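PDB 2QMI: Pbp related beta-lactamase, which probably acts as a serine peptidase of the penicillin-binding protein and beta-lactamase family, self-compartmentalized in an octamer. Local coordinates for residues E181-I184 / K185-L189; E353-F356 / I357-E360; R359-I362 / L363-E367. One frame throughout, in Å; residues are numbered along the deposited sequence.

Contact 1 (E181-I184 / K185-L189); sequences EEYI and KKKIL
Y183 and K187, one helical turn apart, meet at about a right angle: the lysine chain passes over one face of the phenol ring and sets its CG 3.4 Å from the centroid, 16° off the ring normal, a CH-pi contact. The tyrosine reaches that place because CG stands anti to the backbone N (chi1 -171°), which swings the ring forward along the helix, while K187 turns its own CG beside the backbone N (chi1 -50°) and so onto the ring. A68 and L72 of helix 61-74 and I172 of helix 162-176 also pack on the ring. On another side of the helix I184 sends its branches to two partners. Its CD1 comes within 4.3 Å of I188 CD1, and its CG2, slanting across the leucine, within 4.0 Å of L189 CG. The backbone changes pitch here. K187 N still bonds to Y183 O in the usual i to i+4 way at 2.8 Å, but I184 O accepts L189 N at 3.0 Å, and I188 N only weakly. Such an i to i+5 bond marks a pi-type turn, here closing helix 180-189 against the helical part of the beta-lactamase-like fold.

Contact 2 (E353-F356 / I357-E360); sequences ELPF and IYRE
L354 O accepts the N-H of I357 at the point where helix 355-364 begins; L354 holds the N-cap position and P355 is the first helical residue. The two backbone bonds of this helix start differ in geometry. I357 N lies above the plane of the L354 carbonyl, 2.9 Å from its oxygen, in a short i to i+3 turn. R359 N approaches P355 O from almost straight ahead, at a C=O...N angle of 165°, the first i to i+4 bond of the pair of segments.

Apolar contacts fill one side of the turn. The side chains of L354 and I357 run alongside each other, with I357 CD1 3.7 Å from L354 CB. I357 also lies beside F356, its CG1 3.5 Å from CD2 of the ring. F356 takes the torsion in which CG sits between the backbone N and the carbonyl carbon (chi1 44°), which brings one ring face over CB of L354, toward the ring's rim. The same ring stacks with Y336, and F279 packs on L354, P355 and F356, joining the helix start to the peptidase-like part of the chain.

A carbonyl oxygen faces the Y358 ring. The ring folds back toward the start of the helix (chi1 50°), so that P355 O stands 3.9 Å above the centre of one face.

The charged side chains find their partners outside the turn. R359 pairs with D386 through NH1, while its NH2 makes a weak hydrogen bond to N420 of the second subunit; E360 forms a salt bridge to K13. A water completes the polar side: it donates to F356 O at 2.9 Å and, weakly, to E360 OE2 at 3.2 Å.

Contact 3 (R359-I362 / L363-E367); sequences RERI and LKKVE
L363 folds back on R359, its side chain alongside the aliphatic part of the arginine, with CD1 3.6 Å from R359 CG. Its backbone N bonds to R359 O at 3.0 Å, keeping the regular i to i+4 pattern, and on the barrel side the leucine touches V388 and I413. K364 comes next and runs alongside E360, pointing the same way. The lysine bends at its end (chi4 77°), which turns NZ back to E360 OE1 for a salt bridge of 2.7 Å. The ammonium is not limited to that pair, since E16 also binds K364 NZ. Beneath the side chains, K364 N still bonds to E360 O. At K365 the pattern tightens: its N bonds to I362 O at 3.2 Å, an i to i+3 turn with a C=O...N angle of 116°. The K365 chain runs out extended and crosses I362, bringing NZ to 3.9 Å from the isoleucine CD1. That places NZ near the edge of the R361 guanidinium, 4.3 Å from NH1. V366 continues the turn by bonding to L363 O through its N, and its side chain packs on the barrel strands. Charge is balanced partly within the helix, by E360 and K364, and partly from outside it: E410 forms a salt bridge with R361 and a weak, long ion pair with K365, so the two cations probably share one carboxylate.

All three contacts are local to a helix, yet each reflects its surroundings. Contact 1 lies on the opposite side of the chain's centre from the other two, its centre 39 Å from that of contact 2, and is built from packing along one helix, whose buried side chains also meet helices 61-74 and 162-176, with lysines on the outer side. Contacts 2 and 3 share helix 355-364, and their centres are 10 Å apart. Contact 2 buries its apolar start against the peptidase-like part, whereas contact 3 is richer in ion pairs and leads into the barrel. All are partly buried. The subunit boundary separates them: R359, common to contacts 2 and 3, reaches a second subunit, whereas no other chain touches contact 1.

Contact 1 (E181-I184 / K185-L189)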
# COMPACT_ATOMS: atom_id res chain seq x y z
N GLU A 181 12.30 50.90 1.44
CA GLU A 181 11.32 50.87 0.37
C GLU A 181 11.03 52.26 -0.20
O GLU A 181 11.01 52.43 -1.42
CB GLU A 181 10.02 50.22 0.85
CG GLU A 181 10.21 48.76 1.25
CD GLU A 181 10.31 48.56 2.75
OE1 GLU A 181 11.00 49.34 3.43
OE2 GLU A 181 9.70 47.59 3.25
N GLU A 182 10.81 53.25 0.66
CA GLU A 182 10.54 54.59 0.15
C GLU A 182 11.78 55.24 -0.47
O GLU A 182 11.65 56.10 -1.34
CB GLU A 182 9.94 55.50 1.25
CG GLU A 182 10.77 55.73 2.50
CD GLU A 182 10.00 56.54 3.59
OE1 GLU A 182 9.58 57.69 3.30
OE2 GLU A 182 9.83 56.01 4.72
N TYR A 183 12.97 54.83 -0.05
CA TYR A 183 14.17 55.41 -0.65
C TYR A 183 14.31 54.95 -2.10
O TYR A 183 14.64 55.75 -2.99
CB TYR A 183 15.43 55.01 0.12
CG TYR A 183 16.65 55.78 -0.35
CD1 TYR A 183 16.92 57.07 0.12
CD2 TYR A 183 17.50 55.25 -1.32
CE1 TYR A 183 17.99 57.81 -0.36
CE2 TYR A 183 18.58 55.99 -1.82
CZ TYR A 183 18.81 57.26 -1.34
OH TYR A 183 19.84 58.01 -1.85
N ILE A 184 14.07 53.66 -2.35
CA ILE A 184 14.16 53.11 -3.70
C ILE A 184 13.11 53.76 -4.60
O ILE A 184 13.39 54.15 -5.73
CB ILE A 184 13.91 51.58 -3.73
CG1 ILE A 184 14.96 50.85 -2.89
CG2 ILE A 184 13.93 51.08 -5.17
CD1 ILE A 184 16.39 51.12 -3.31
N LYS A 185 11.89 53.87 -4.07
CA LYS A 185 10.75 54.46 -4.77
C LYS A 185 11.02 55.91 -5.16
O LYS A 185 10.87 56.30 -6.33
CB LYS A 185 9.52 54.39 -3.86
CG LYS A 185 8.25 55.05 -4.42
CD LYS A 185 7.72 54.30 -5.63
CE LYS A 185 6.30 54.73 -5.97
NZ LYS A 185 5.35 54.46 -4.85
N LYS A 186 11.43 56.71 -4.18
CA LYS A 186 11.71 58.13 -4.38
C LYS A 186 12.98 58.45 -5.16
O LYS A 186 12.95 59.27 -6.09
CB LYS A 186 11.79 58.83 -3.02
CG LYS A 186 10.54 58.70 -2.16
CD LYS A 186 9.41 59.55 -2.71
CE LYS A 186 8.21 59.54 -1.77
NZ LYS A 186 7.11 60.40 -2.31
N LYS A 187 14.09 57.82 -4.80
CA LYS A 187 15.38 58.09 -5.44
C LYS A 187 15.71 57.32 -6.72
O LYS A 187 16.71 57.63 -7.38
CB LYS A 187 16.52 57.87 -4.44
CG LYS A 187 16.33 58.57 -3.11
CD LYS A 187 16.13 60.06 -3.28
CE LYS A 187 15.79 60.73 -1.95
NZ LYS A 187 15.69 62.20 -2.09
N ILE A 188 14.89 56.33 -7.09
CA ILE A 188 15.19 55.53 -8.27
C ILE A 188 14.03 55.20 -9.21
O ILE A 188 14.09 55.50 -10.40
CB ILE A 188 15.89 54.19 -7.86
CG1 ILE A 188 17.25 54.49 -7.24
CG2 ILE A 188 16.07 53.29 -9.08
CD1 ILE A 188 17.98 53.26 -6.71
N LEU A 189 12.99 54.58 -8.68
CA LEU A 189 11.84 54.20 -9.50
C LEU A 189 11.08 55.36 -10.15
O LEU A 189 10.82 55.32 -11.36
CB LEU A 189 10.86 53.36 -8.66
CG LEU A 189 11.42 52.03 -8.16
CD1 LEU A 189 10.30 51.21 -7.49
CD2 LEU A 189 12.03 51.27 -9.33

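Contact 2 (E353-F356 / I357-E360)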
# COMPACT_ATOMS: atom_id res chain seq x y z
N GLU A 353 27.34 28.58 -29.90
CA GLU A 353 28.21 29.39 -29.04
C GLU A 353 27.88 29.35 -27.54
O GLU A 353 28.72 29.70 -26.72
CB GLU A 353 28.19 30.86 -29.51
CG GLU A 353 28.63 31.06 -30.96
CD GLU A 353 30.08 31.46 -31.09
OE1 GLU A 353 30.43 32.59 -30.71
OE2 GLU A 353 30.89 30.63 -31.58
N LEU A 354 26.66 28.95 -27.19
CA LEU A 354 26.27 28.88 -25.79
C LEU A 354 26.32 27.43 -25.30
O LEU A 354 25.47 26.62 -25.65
CB LEU A 354 24.86 29.44 -25.60
CG LEU A 354 24.65 30.91 -25.97
CD1 LEU A 354 23.18 31.26 -25.82
CD2 LEU A 354 25.53 31.81 -25.08
N PRO A 355 27.32 27.10 -24.47
CA PRO A 355 27.50 25.75 -23.93
C PRO A 355 26.26 25.09 -23.34
O PRO A 355 25.98 23.93 -23.66
CB PRO A 355 28.62 25.93 -22.90
CG PRO A 355 28.56 27.40 -22.55
CD PRO A 355 28.28 28.05 -23.87
N PHE A 356 25.50 25.81 -22.52
CA PHE A 356 24.31 25.23 -21.92
C PHE A 356 23.26 24.82 -22.94
O PHE A 356 22.32 24.09 -22.60
CB PHE A 356 23.68 26.16 -20.87
CG PHE A 356 23.60 27.62 -21.29
CD1 PHE A 356 24.56 28.53 -20.85
CD2 PHE A 356 22.55 28.08 -22.08
CE1 PHE A 356 24.46 29.88 -21.19
CE2 PHE A 356 22.44 29.43 -22.42
CZ PHE A 356 23.40 30.33 -21.98
N ILE A 357 23.40 25.26 -24.19
CA ILE A 357 22.42 24.90 -25.21
C ILE A 357 22.75 23.65 -26.02
O ILE A 357 21.89 22.79 -26.19
CB ILE A 357 22.17 26.09 -26.17
CG1 ILE A 357 21.65 27.28 -25.36
CG2 ILE A 357 21.14 25.71 -27.22
CD1 ILE A 357 21.35 28.51 -26.18
N TYR A 358 23.98 23.52 -26.53
CA TYR A 358 24.30 22.31 -27.30
C TYR A 358 24.54 21.10 -26.40
O TYR A 358 24.29 19.95 -26.79
CB TYR A 358 25.51 22.52 -28.21
CG TYR A 358 26.76 23.12 -27.59
CD1 TYR A 358 26.91 24.50 -27.48
CD2 TYR A 358 27.81 22.31 -27.17
CE1 TYR A 358 28.08 25.07 -26.98
CE2 TYR A 358 29.00 22.86 -26.66
CZ TYR A 358 29.12 24.24 -26.57
OH TYR A 358 30.28 24.81 -26.09
N ARG A 359 25.02 21.35 -25.18
CA ARG A 359 25.27 20.27 -24.24
C ARG A 359 23.95 19.58 -23.85
O ARG A 359 23.90 18.36 -23.74
CB ARG A 359 25.98 20.83 -23.00
CG ARG A 359 26.19 19.83 -21.86
CD ARG A 359 27.35 20.27 -20.96
NE ARG A 359 27.19 21.63 -20.43
CZ ARG A 359 26.38 21.95 -19.42
NH1 ARG A 359 25.66 21.01 -18.83
NH2 ARG A 359 26.30 23.21 -19.01
N GLU A 360 22.89 20.36 -23.67
CA GLU A 360 21.60 19.79 -23.30
C GLU A 360 21.02 18.95 -24.43
O GLU A 360 20.43 17.90 -24.19
CB GLU A 360 20.59 20.88 -22.94
CG GLU A 360 19.29 20.32 -22.36
CD GLU A 360 18.08 21.14 -22.75
OE1 GLU A 360 17.73 21.13 -23.96
OE2 GLU A 360 17.47 21.79 -21.85
O HOH W 1 19.46 24.33 -22.22

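Contact 3 (R359-I362 / L363-E367)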
# COMPACT_ATOMS: atom_id res chain seq x y z
N ARG A 359 25.02 21.35 -25.18
CA ARG A 359 25.27 20.27 -24.24
C ARG A 359 23.95 19.58 -23.85
O ARG A 359 23.90 18.36 -23.74
CB ARG A 359 25.98 20.83 -23.00
CG ARG A 359 26.19 19.83 -21.86
CD ARG A 359 27.35 20.27 -20.96
NE ARG A 359 27.19 21.63 -20.43
CZ ARG A 359 26.38 21.95 -19.42
NH1 ARG A 359 25.66 21.01 -18.83
NH2 ARG A 359 26.30 23.21 -19.01
N GLU A 360 22.89 20.36 -23.67
CA GLU A 360 21.60 19.79 -23.30
C GLU A 360 21.02 18.95 -24.43
O GLU A 360 20.43 17.90 -24.19
CB GLU A 360 20.59 20.88 -22.94
CG GLU A 360 19.29 20.32 -22.36
CD GLU A 360 18.08 21.14 -22.75
OE1 GLU A 360 17.73 21.13 -23.96
OE2 GLU A 360 17.47 21.79 -21.85
N ARG A 361 21.17 19.45 -25.66
CA ARG A 361 20.65 18.76 -26.83
C ARG A 361 21.42 17.47 -27.10
O ARG A 361 20.82 16.44 -27.37
CB ARG A 361 20.71 19.66 -28.07
CG ARG A 361 20.24 18.98 -29.35
CD ARG A 361 20.18 19.95 -30.53
NE ARG A 361 21.39 20.77 -30.62
CZ ARG A 361 22.58 20.32 -31.02
NH1 ARG A 361 22.73 19.06 -31.39
NH2 ARG A 361 23.63 21.14 -31.04
N ILE A 362 22.75 17.54 -27.03
CA ILE A 362 23.58 16.36 -27.27
C ILE A 362 23.36 15.29 -26.20
O ILE A 362 23.26 14.11 -26.53
CB ILE A 362 25.09 16.74 -27.31
CG1 ILE A 362 25.35 17.79 -28.39
CG2 ILE A 362 25.93 15.50 -27.58
CD1 ILE A 362 24.72 17.46 -29.73
N LEU A 363 23.29 15.69 -24.94
CA LEU A 363 23.07 14.74 -23.85
C LEU A 363 21.71 14.05 -23.94
O LEU A 363 21.58 12.88 -23.55
CB LEU A 363 23.17 15.45 -22.50
CG LEU A 363 24.58 15.92 -22.11
CD1 LEU A 363 24.49 16.85 -20.90
CD2 LEU A 363 25.46 14.70 -21.81
N LYS A 364 20.70 14.75 -24.44
CA LYS A 364 19.37 14.15 -24.56
C LYS A 364 19.41 12.92 -25.44
O LYS A 364 18.60 12.01 -25.27
CB LYS A 364 18.35 15.13 -25.15
CG LYS A 364 17.71 16.10 -24.17
CD LYS A 364 16.29 16.49 -24.65
CE LYS A 364 15.67 17.62 -23.83
NZ LYS A 364 16.23 18.95 -24.19
N LYS A 365 20.35 12.89 -26.38
CA LYS A 365 20.49 11.77 -27.30
C LYS A 365 20.97 10.48 -26.63
O LYS A 365 20.73 9.38 -27.12
CB LYS A 365 21.47 12.13 -28.41
CG LYS A 365 21.16 13.38 -29.22
CD LYS A 365 22.19 13.52 -30.34
CE LYS A 365 22.00 14.77 -31.20
NZ LYS A 365 23.10 14.86 -32.22
N VAL A 366 21.66 10.63 -25.51
CA VAL A 366 22.23 9.50 -24.79
C VAL A 366 21.29 8.78 -23.83
O VAL A 366 21.60 7.67 -23.37
CB VAL A 366 23.53 9.98 -24.07
CG1 VAL A 366 23.76 9.21 -22.79
CG2 VAL A 366 24.71 9.82 -25.00
N GLU A 367 20.14 9.37 -23.55
CA GLU A 367 19.17 8.75 -22.65
C GLU A 367 18.41 7.65 -23.38
O GLU A 367 18.18 7.74 -24.59
CB GLU A 367 18.16 9.78 -22.12
CG GLU A 367 18.79 10.93 -21.34
CD GLU A 367 17.74 11.92 -20.84
OE1 GLU A 367 16.89 12.34 -21.66
OE2 GLU A 367 17.77 12.27 -19.63